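PDB 3E1T: halogenase from Chondromyces crocatus, which is an FAD-dependent halogenase that probably chlorinates an aromatic precursor during biosynthesis of the chondrochlorens. Local coordinates for residues 212-220 with 366-377. Numbering follows the deposited sequence.
Sequences SAAFQDGWF and YDMNQDTDSYFW
Trp377 and Trp219 each direct an indole N-H across this contact. Trp377 NE1 lies 2.9 Å from Phe215 O. The carbonyl meets the indole edge close to the ring plane, with a C=O...N angle of 169°. Trp219 NE1 is 2.8 Å from Tyr366 OH; the hydroxyl oxygen lies at the indole edge, tilted somewhat from the ring plane, and is also hydrogen-bonded to Asp309, which gives it a second polar partner. A third bond runs from Ser374 OG to Gln216 O, where the modelled separation is implausibly short and its strength therefore doubtful. The same hydroxyl accepts from Trp377 N at 3.2 Å, almost straight, making Ser374 the N-cap of the helix that follows. Water bridges Asp217 OD1 and Phe376 N, while Asp217 OD2 forms a salt bridge with Arg258. Asn369 OD1 accepts from Gly84 N.

The end of helix 340-368, the connecting loop and the start of helix 375-378 together pack against a beta hairpin whose antiparallel strands, 210-215 and 218-224, are joined by a type I turn from Phe215 to Gly218. Trp219 carries the contact toward the cofactor, its side chain about 7 Å from the bound FAD.

Among the ring and apolar contacts, Gly218 CA rests over the Phe376 ring, 3.6 Å from the centroid and 11° off the normal, a CH-pi interaction. Phe376 CG is anti to the backbone N (chi1 179°), which carries the ring out from the helix so that one face meets Gly218. The Trp377 indole is sandwiched from within 366-377: Asn369 ND2 lies over one face and Phe376 CD2 over the opposite one. From the hairpin, Ala214 CB approaches CZ2 of the indole obliquely at 3.6 Å. Trp219 and Trp377 cross at about a right angle, Trp219 CD1 lying 4.0 Å from Trp377 CH2.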
ATOM      1  N   SER A 212      10.913   3.381  11.920  1.00 32.48           N
ATOM      2  CA  SER A 212       9.660   4.069  12.238  1.00 32.33           C
ATOM      3  C   SER A 212       9.654   4.397  13.718  1.00 32.06           C
ATOM      4  O   SER A 212       9.960   3.533  14.555  1.00 32.17           O
ATOM      5  CB  SER A 212       8.444   3.206  11.894  1.00 31.76           C
ATOM      6  OG  SER A 212       8.547   2.664  10.585  1.00 34.15           O
ATOM      7  N   ALA A 213       9.296   5.636  14.036  1.00 31.42           N
ATOM      8  CA  ALA A 213       9.404   6.136  15.392  1.00 31.40           C
ATOM      9  C   ALA A 213       8.190   6.955  15.852  1.00 31.35           C
ATOM     10  O   ALA A 213       7.879   8.007  15.291  1.00 31.59           O
ATOM     11  CB  ALA A 213      10.706   6.952  15.541  1.00 31.45           C
ATOM     12  N   ALA A 214       7.525   6.466  16.888  1.00 31.20           N
ATOM     13  CA  ALA A 214       6.406   7.159  17.513  1.00 31.85           C
ATOM     14  C   ALA A 214       6.869   8.342  18.367  1.00 32.43           C
ATOM     15  O   ALA A 214       7.913   8.275  19.029  1.00 32.58           O
ATOM     16  CB  ALA A 214       5.610   6.183  18.356  1.00 31.85           C
ATOM     17  N   PHE A 215       6.107   9.432  18.323  1.00 32.06           N
ATOM     18  CA  PHE A 215       6.302  10.572  19.228  1.00 32.21           C
ATOM     19  C   PHE A 215       4.937  11.071  19.687  1.00 32.32           C
ATOM     20  O   PHE A 215       3.935  10.376  19.485  1.00 32.21           O
ATOM     21  CB  PHE A 215       7.157  11.670  18.593  1.00 32.24           C
ATOM     22  CG  PHE A 215       6.486  12.422  17.472  1.00 32.04           C
ATOM     23  CD1 PHE A 215       6.174  13.775  17.622  1.00 32.02           C
ATOM     24  CD2 PHE A 215       6.200  11.796  16.258  1.00 31.84           C
ATOM     25  CE1 PHE A 215       5.586  14.492  16.599  1.00 31.12           C
ATOM     26  CE2 PHE A 215       5.602  12.508  15.212  1.00 31.01           C
ATOM     27  CZ  PHE A 215       5.291  13.856  15.385  1.00 31.97           C
ATOM     28  N   GLN A 216       4.867  12.247  20.315  1.00 32.45           N
ATOM     29  CA  GLN A 216       3.617  12.619  20.990  1.00 32.37           C
ATOM     30  C   GLN A 216       2.441  12.840  20.041  1.00 32.01           C
ATOM     31  O   GLN A 216       1.290  12.621  20.421  1.00 32.22           O
ATOM     32  CB  GLN A 216       3.781  13.839  21.900  1.00 32.92           C
ATOM     33  CG  GLN A 216       2.638  13.945  22.898  1.00 34.03           C
ATOM     34  CD  GLN A 216       2.804  15.048  23.900  1.00 37.78           C
ATOM     35  OE1 GLN A 216       2.742  14.798  25.108  1.00 40.24           O
ATOM     36  NE2 GLN A 216       3.000  16.283  23.420  1.00 36.29           N
ATOM     37  N   ASP A 217       2.728  13.312  18.830  1.00 31.70           N
ATOM     38  CA  ASP A 217       1.672  13.697  17.879  1.00 31.22           C
ATOM     39  C   ASP A 217       1.511  12.716  16.700  1.00 30.85           C
ATOM     40  O   ASP A 217       0.772  12.995  15.747  1.00 31.45           O
ATOM     41  CB  ASP A 217       1.905  15.125  17.369  1.00 31.35           C
ATOM     42  CG  ASP A 217       1.478  16.196  18.378  1.00 31.87           C
ATOM     43  OD1 ASP A 217       0.977  15.857  19.465  1.00 31.69           O
ATOM     44  OD2 ASP A 217       1.621  17.389  18.064  1.00 33.47           O
ATOM     45  N   GLY A 218       2.179  11.573  16.769  1.00 29.66           N
ATOM     46  CA  GLY A 218       2.106  10.587  15.685  1.00 28.96           C
ATOM     47  C   GLY A 218       3.371   9.791  15.562  1.00 28.67           C
ATOM     48  O   GLY A 218       3.958   9.402  16.569  1.00 28.32           O
ATOM     49  N   TRP A 219       3.799   9.541  14.330  1.00 27.87           N
ATOM     50  CA  TRP A 219       5.016   8.772  14.108  1.00 28.22           C
ATOM     51  C   TRP A 219       5.721   9.161  12.820  1.00 28.06           C
ATOM     52  O   TRP A 219       5.112   9.725  11.916  1.00 28.43           O
ATOM     53  CB  TRP A 219       4.752   7.251  14.163  1.00 28.16           C
ATOM     54  CG  TRP A 219       3.830   6.720  13.088  1.00 27.78           C
ATOM     55  CD1 TRP A 219       2.466   6.720  13.109  1.00 28.20           C
ATOM     56  CD2 TRP A 219       4.212   6.089  11.855  1.00 27.49           C
ATOM     57  NE1 TRP A 219       1.973   6.138  11.959  1.00 27.26           N
ATOM     58  CE2 TRP A 219       3.021   5.749  11.172  1.00 27.00           C
ATOM     59  CE3 TRP A 219       5.441   5.800  11.254  1.00 28.22           C
ATOM     60  CZ2 TRP A 219       3.024   5.134   9.914  1.00 28.21           C
ATOM     61  CZ3 TRP A 219       5.448   5.178  10.006  1.00 28.56           C
ATOM     62  CH2 TRP A 219       4.243   4.852   9.349  1.00 28.01           C
ATOM     63  N   PHE A 220       7.017   8.863  12.764  1.00 28.39           N
ATOM     64  CA  PHE A 220       7.856   9.164  11.611  1.00 28.65           C
ATOM     65  C   PHE A 220       8.271   7.889  10.898  1.00 29.13           C
ATOM     66  O   PHE A 220       8.492   6.857  11.540  1.00 29.58           O
ATOM     67  CB  PHE A 220       9.133   9.877  12.068  1.00 29.05           C
ATOM     68  CG  PHE A 220       9.049  11.365  12.060  1.00 28.55           C
ATOM     69  CD1 PHE A 220       9.292  12.079  10.889  1.00 29.61           C
ATOM     70  CD2 PHE A 220       8.772  12.060  13.231  1.00 29.41           C
ATOM     71  CE1 PHE A 220       9.228  13.472  10.875  1.00 29.92           C
ATOM     72  CE2 PHE A 220       8.703  13.447  13.242  1.00 30.39           C
ATOM     73  CZ  PHE A 220       8.939  14.165  12.064  1.00 30.39           C
ATOM     74  N   TYR A 366      -1.085  -0.113  16.225  1.00 27.67           N
ATOM     75  CA  TYR A 366      -1.344   1.240  16.721  1.00 27.75           C
ATOM     76  C   TYR A 366      -1.752   1.237  18.211  1.00 29.46           C
ATOM     77  O   TYR A 366      -1.281   2.068  18.986  1.00 28.89           O
ATOM     78  CB  TYR A 366      -2.437   1.909  15.893  1.00 26.23           C
ATOM     79  CG  TYR A 366      -1.935   2.732  14.724  1.00 24.06           C
ATOM     80  CD1 TYR A 366      -1.517   2.128  13.548  1.00 22.60           C
ATOM     81  CD2 TYR A 366      -1.879   4.125  14.806  1.00 22.45           C
ATOM     82  CE1 TYR A 366      -1.055   2.907  12.453  1.00 21.46           C
ATOM     83  CE2 TYR A 366      -1.441   4.893  13.738  1.00 23.93           C
ATOM     84  CZ  TYR A 366      -1.036   4.271  12.559  1.00 21.87           C
ATOM     85  OH  TYR A 366      -0.578   5.040  11.512  1.00 23.22           O
ATOM     86  N   ASP A 367      -2.627   0.301  18.579  1.00 30.85           N
ATOM     87  CA  ASP A 367      -3.092   0.105  19.963  1.00 33.23           C
ATOM     88  C   ASP A 367      -1.957  -0.185  20.950  1.00 34.64           C
ATOM     89  O   ASP A 367      -2.040   0.210  22.098  1.00 34.76           O
ATOM     90  CB  ASP A 367      -4.148  -1.010  20.030  1.00 33.13           C
ATOM     91  CG  ASP A 367      -4.664  -1.273  21.464  1.00 35.12           C
ATOM     92  OD1 ASP A 367      -5.708  -0.704  21.860  1.00 33.87           O
ATOM     93  OD2 ASP A 367      -4.019  -2.057  22.194  1.00 36.56           O
ATOM     94  N   MET A 368      -0.900  -0.852  20.506  1.00 36.40           N
ATOM     95  CA  MET A 368       0.168  -1.257  21.418  1.00 38.83           C
ATOM     96  C   MET A 368       1.111  -0.126  21.835  1.00 38.48           C
ATOM     97  O   MET A 368       1.805  -0.254  22.843  1.00 38.48           O
ATOM     98  CB  MET A 368       0.961  -2.449  20.869  1.00 38.84           C
ATOM     99  CG  MET A 368       2.011  -2.083  19.848  1.00 40.47           C
ATOM    100  SD  MET A 368       3.652  -2.710  20.271  1.00 43.92           S
ATOM    101  CE  MET A 368       3.422  -4.463  19.928  1.00 43.23           C
ATOM    102  N   ASN A 369       1.152   0.974  21.080  1.00 38.35           N
ATOM    103  CA  ASN A 369       1.958   2.109  21.524  1.00 38.68           C
ATOM    104  C   ASN A 369       1.393   2.751  22.801  1.00 39.50           C
ATOM    105  O   ASN A 369       0.234   3.162  22.850  1.00 39.79           O
ATOM    106  CB  ASN A 369       2.138   3.157  20.429  1.00 38.20           C
ATOM    107  CG  ASN A 369       3.230   4.150  20.758  1.00 36.67           C
ATOM    108  OD1 ASN A 369       4.387   3.784  20.903  1.00 34.79           O
ATOM    109  ND2 ASN A 369       2.863   5.417  20.875  1.00 35.22           N
ATOM    110  N   GLN A 370       2.236   2.818  23.829  1.00 40.39           N
ATOM    111  CA  GLN A 370       1.912   3.472  25.100  1.00 40.33           C
ATOM    112  C   GLN A 370       2.382   4.920  25.066  1.00 39.68           C
ATOM    113  O   GLN A 370       3.586   5.189  24.962  1.00 39.96           O
ATOM    114  CB  GLN A 370       2.617   2.744  26.250  1.00 41.18           C
ATOM    115  CG  GLN A 370       2.362   3.333  27.641  1.00 43.70           C
ATOM    116  CD  GLN A 370       3.460   2.992  28.629  1.00 47.49           C
ATOM    117  OE1 GLN A 370       4.527   3.616  28.635  1.00 49.44           O
ATOM    118  NE2 GLN A 370       3.202   2.003  29.478  1.00 48.64           N
ATOM    119  N   ASP A 371       1.434   5.848  25.135  1.00 38.77           N
ATOM    120  CA  ASP A 371       1.747   7.268  25.255  1.00 38.00           C
ATOM    121  C   ASP A 371       0.537   7.957  25.871  1.00 37.38           C
ATOM    122  O   ASP A 371      -0.331   8.500  25.166  1.00 37.05           O
ATOM    123  CB  ASP A 371       2.136   7.883  23.905  1.00 38.20           C
ATOM    124  CG  ASP A 371       2.861   9.212  24.055  1.00 38.26           C
ATOM    125  OD1 ASP A 371       2.741   9.845  25.124  1.00 39.49           O
ATOM    126  OD2 ASP A 371       3.555   9.628  23.106  1.00 37.01           O
ATOM    127  N   THR A 372       0.491   7.928  27.200  1.00 36.51           N
ATOM    128  CA  THR A 372      -0.722   8.268  27.938  1.00 36.05           C
ATOM    129  C   THR A 372      -1.103   9.734  27.892  1.00 35.54           C
ATOM    130  O   THR A 372      -2.257  10.071  28.153  1.00 35.84           O
ATOM    131  CB  THR A 372      -0.661   7.797  29.416  1.00 36.61           C
ATOM    132  OG1 THR A 372       0.470   8.391  30.063  1.00 36.70           O
ATOM    133  CG2 THR A 372      -0.557   6.278  29.497  1.00 35.66           C
ATOM    134  N   ASP A 373      -0.161  10.606  27.549  1.00 35.03           N
ATOM    135  CA  ASP A 373      -0.488  12.025  27.396  1.00 34.94           C
ATOM    136  C   ASP A 373      -0.619  12.485  25.936  1.00 34.19           C
ATOM    137  O   ASP A 373      -0.684  13.684  25.654  1.00 33.63           O
ATOM    138  CB  ASP A 373       0.476  12.905  28.208  1.00 35.98           C
ATOM    139  CG  ASP A 373       1.897  12.883  27.687  1.00 38.01           C
ATOM    140  OD1 ASP A 373       2.288  11.951  26.945  1.00 41.61           O
ATOM    141  OD2 ASP A 373       2.643  13.828  28.030  1.00 41.06           O
ATOM    142  N   SER A 374      -0.690  11.515  25.018  1.00 33.39           N
ATOM    143  CA  SER A 374      -0.848  11.798  23.598  1.00 32.57           C
ATOM    144  C   SER A 374      -2.307  11.713  23.182  1.00 32.09           C
ATOM    145  O   SER A 374      -2.943  10.680  23.362  1.00 31.97           O
ATOM    146  CB  SER A 374      -0.032  10.817  22.746  1.00 32.25           C
ATOM    147  OG  SER A 374      -0.255  11.058  21.365  1.00 31.57           O
ATOM    148  N   TYR A 375      -2.828  12.796  22.616  1.00 32.07           N
ATOM    149  CA  TYR A 375      -4.164  12.757  22.039  1.00 32.56           C
ATOM    150  C   TYR A 375      -4.209  11.781  20.851  1.00 31.24           C
ATOM    151  O   TYR A 375      -5.134  10.986  20.762  1.00 31.75           O
ATOM    152  CB  TYR A 375      -4.682  14.158  21.670  1.00 33.77           C
ATOM    153  CG  TYR A 375      -5.884  14.151  20.738  1.00 36.38           C
ATOM    154  CD1 TYR A 375      -7.055  13.456  21.059  1.00 37.58           C
ATOM    155  CD2 TYR A 375      -5.833  14.824  19.518  1.00 37.74           C
ATOM    156  CE1 TYR A 375      -8.150  13.432  20.185  1.00 37.60           C
ATOM    157  CE2 TYR A 375      -6.914  14.817  18.647  1.00 40.21           C
ATOM    158  CZ  TYR A 375      -8.072  14.120  18.983  1.00 38.39           C
ATOM    159  OH  TYR A 375      -9.138  14.127  18.089  1.00 39.43           O
ATOM    160  N   PHE A 376      -3.189  11.823  19.996  1.00 29.88           N
ATOM    161  CA  PHE A 376      -3.098  10.968  18.800  1.00 29.07           C
ATOM    162  C   PHE A 376      -3.184   9.481  19.166  1.00 29.04           C
ATOM    163  O   PHE A 376      -4.044   8.764  18.658  1.00 28.79           O
ATOM    164  CB  PHE A 376      -1.812  11.299  18.013  1.00 28.38           C
ATOM    165  CG  PHE A 376      -1.594  10.448  16.765  1.00 27.69           C
ATOM    166  CD1 PHE A 376      -1.934  10.940  15.502  1.00 25.94           C
ATOM    167  CD2 PHE A 376      -1.025   9.170  16.854  1.00 27.14           C
ATOM    168  CE1 PHE A 376      -1.720  10.157  14.341  1.00 26.84           C
ATOM    169  CE2 PHE A 376      -0.817   8.378  15.692  1.00 26.71           C
ATOM    170  CZ  PHE A 376      -1.160   8.880  14.447  1.00 24.44           C
ATOM    171  N   TRP A 377      -2.312   9.020  20.060  1.00 28.98           N
ATOM    172  CA  TRP A 377      -2.314   7.606  20.451  1.00 29.44           C
ATOM    173  C   TRP A 377      -3.526   7.186  21.279  1.00 30.04           C
ATOM    174  O   TRP A 377      -4.054   6.083  21.089  1.00 30.32           O
ATOM    175  CB  TRP A 377      -0.989   7.217  21.121  1.00 29.06           C
ATOM    176  CG  TRP A 377       0.138   7.411  20.189  1.00 29.53           C
ATOM    177  CD1 TRP A 377       1.015   8.463  20.162  1.00 28.39           C
ATOM    178  CD2 TRP A 377       0.480   6.570  19.081  1.00 28.36           C
ATOM    179  NE1 TRP A 377       1.892   8.314  19.120  1.00 29.14           N
ATOM    180  CE2 TRP A 377       1.585   7.160  18.440  1.00 28.20           C
ATOM    181  CE3 TRP A 377      -0.032   5.364  18.580  1.00 28.31           C
ATOM    182  CZ2 TRP A 377       2.201   6.585  17.321  1.00 28.24           C
ATOM    183  CZ3 TRP A 377       0.577   4.802  17.465  1.00 28.55           C
ATOM    184  CH2 TRP A 377       1.674   5.418  16.844  1.00 28.73           C
TER
HETATM  185  O   HOH W   1      -1.263  14.181  19.984  1.00 28.57           O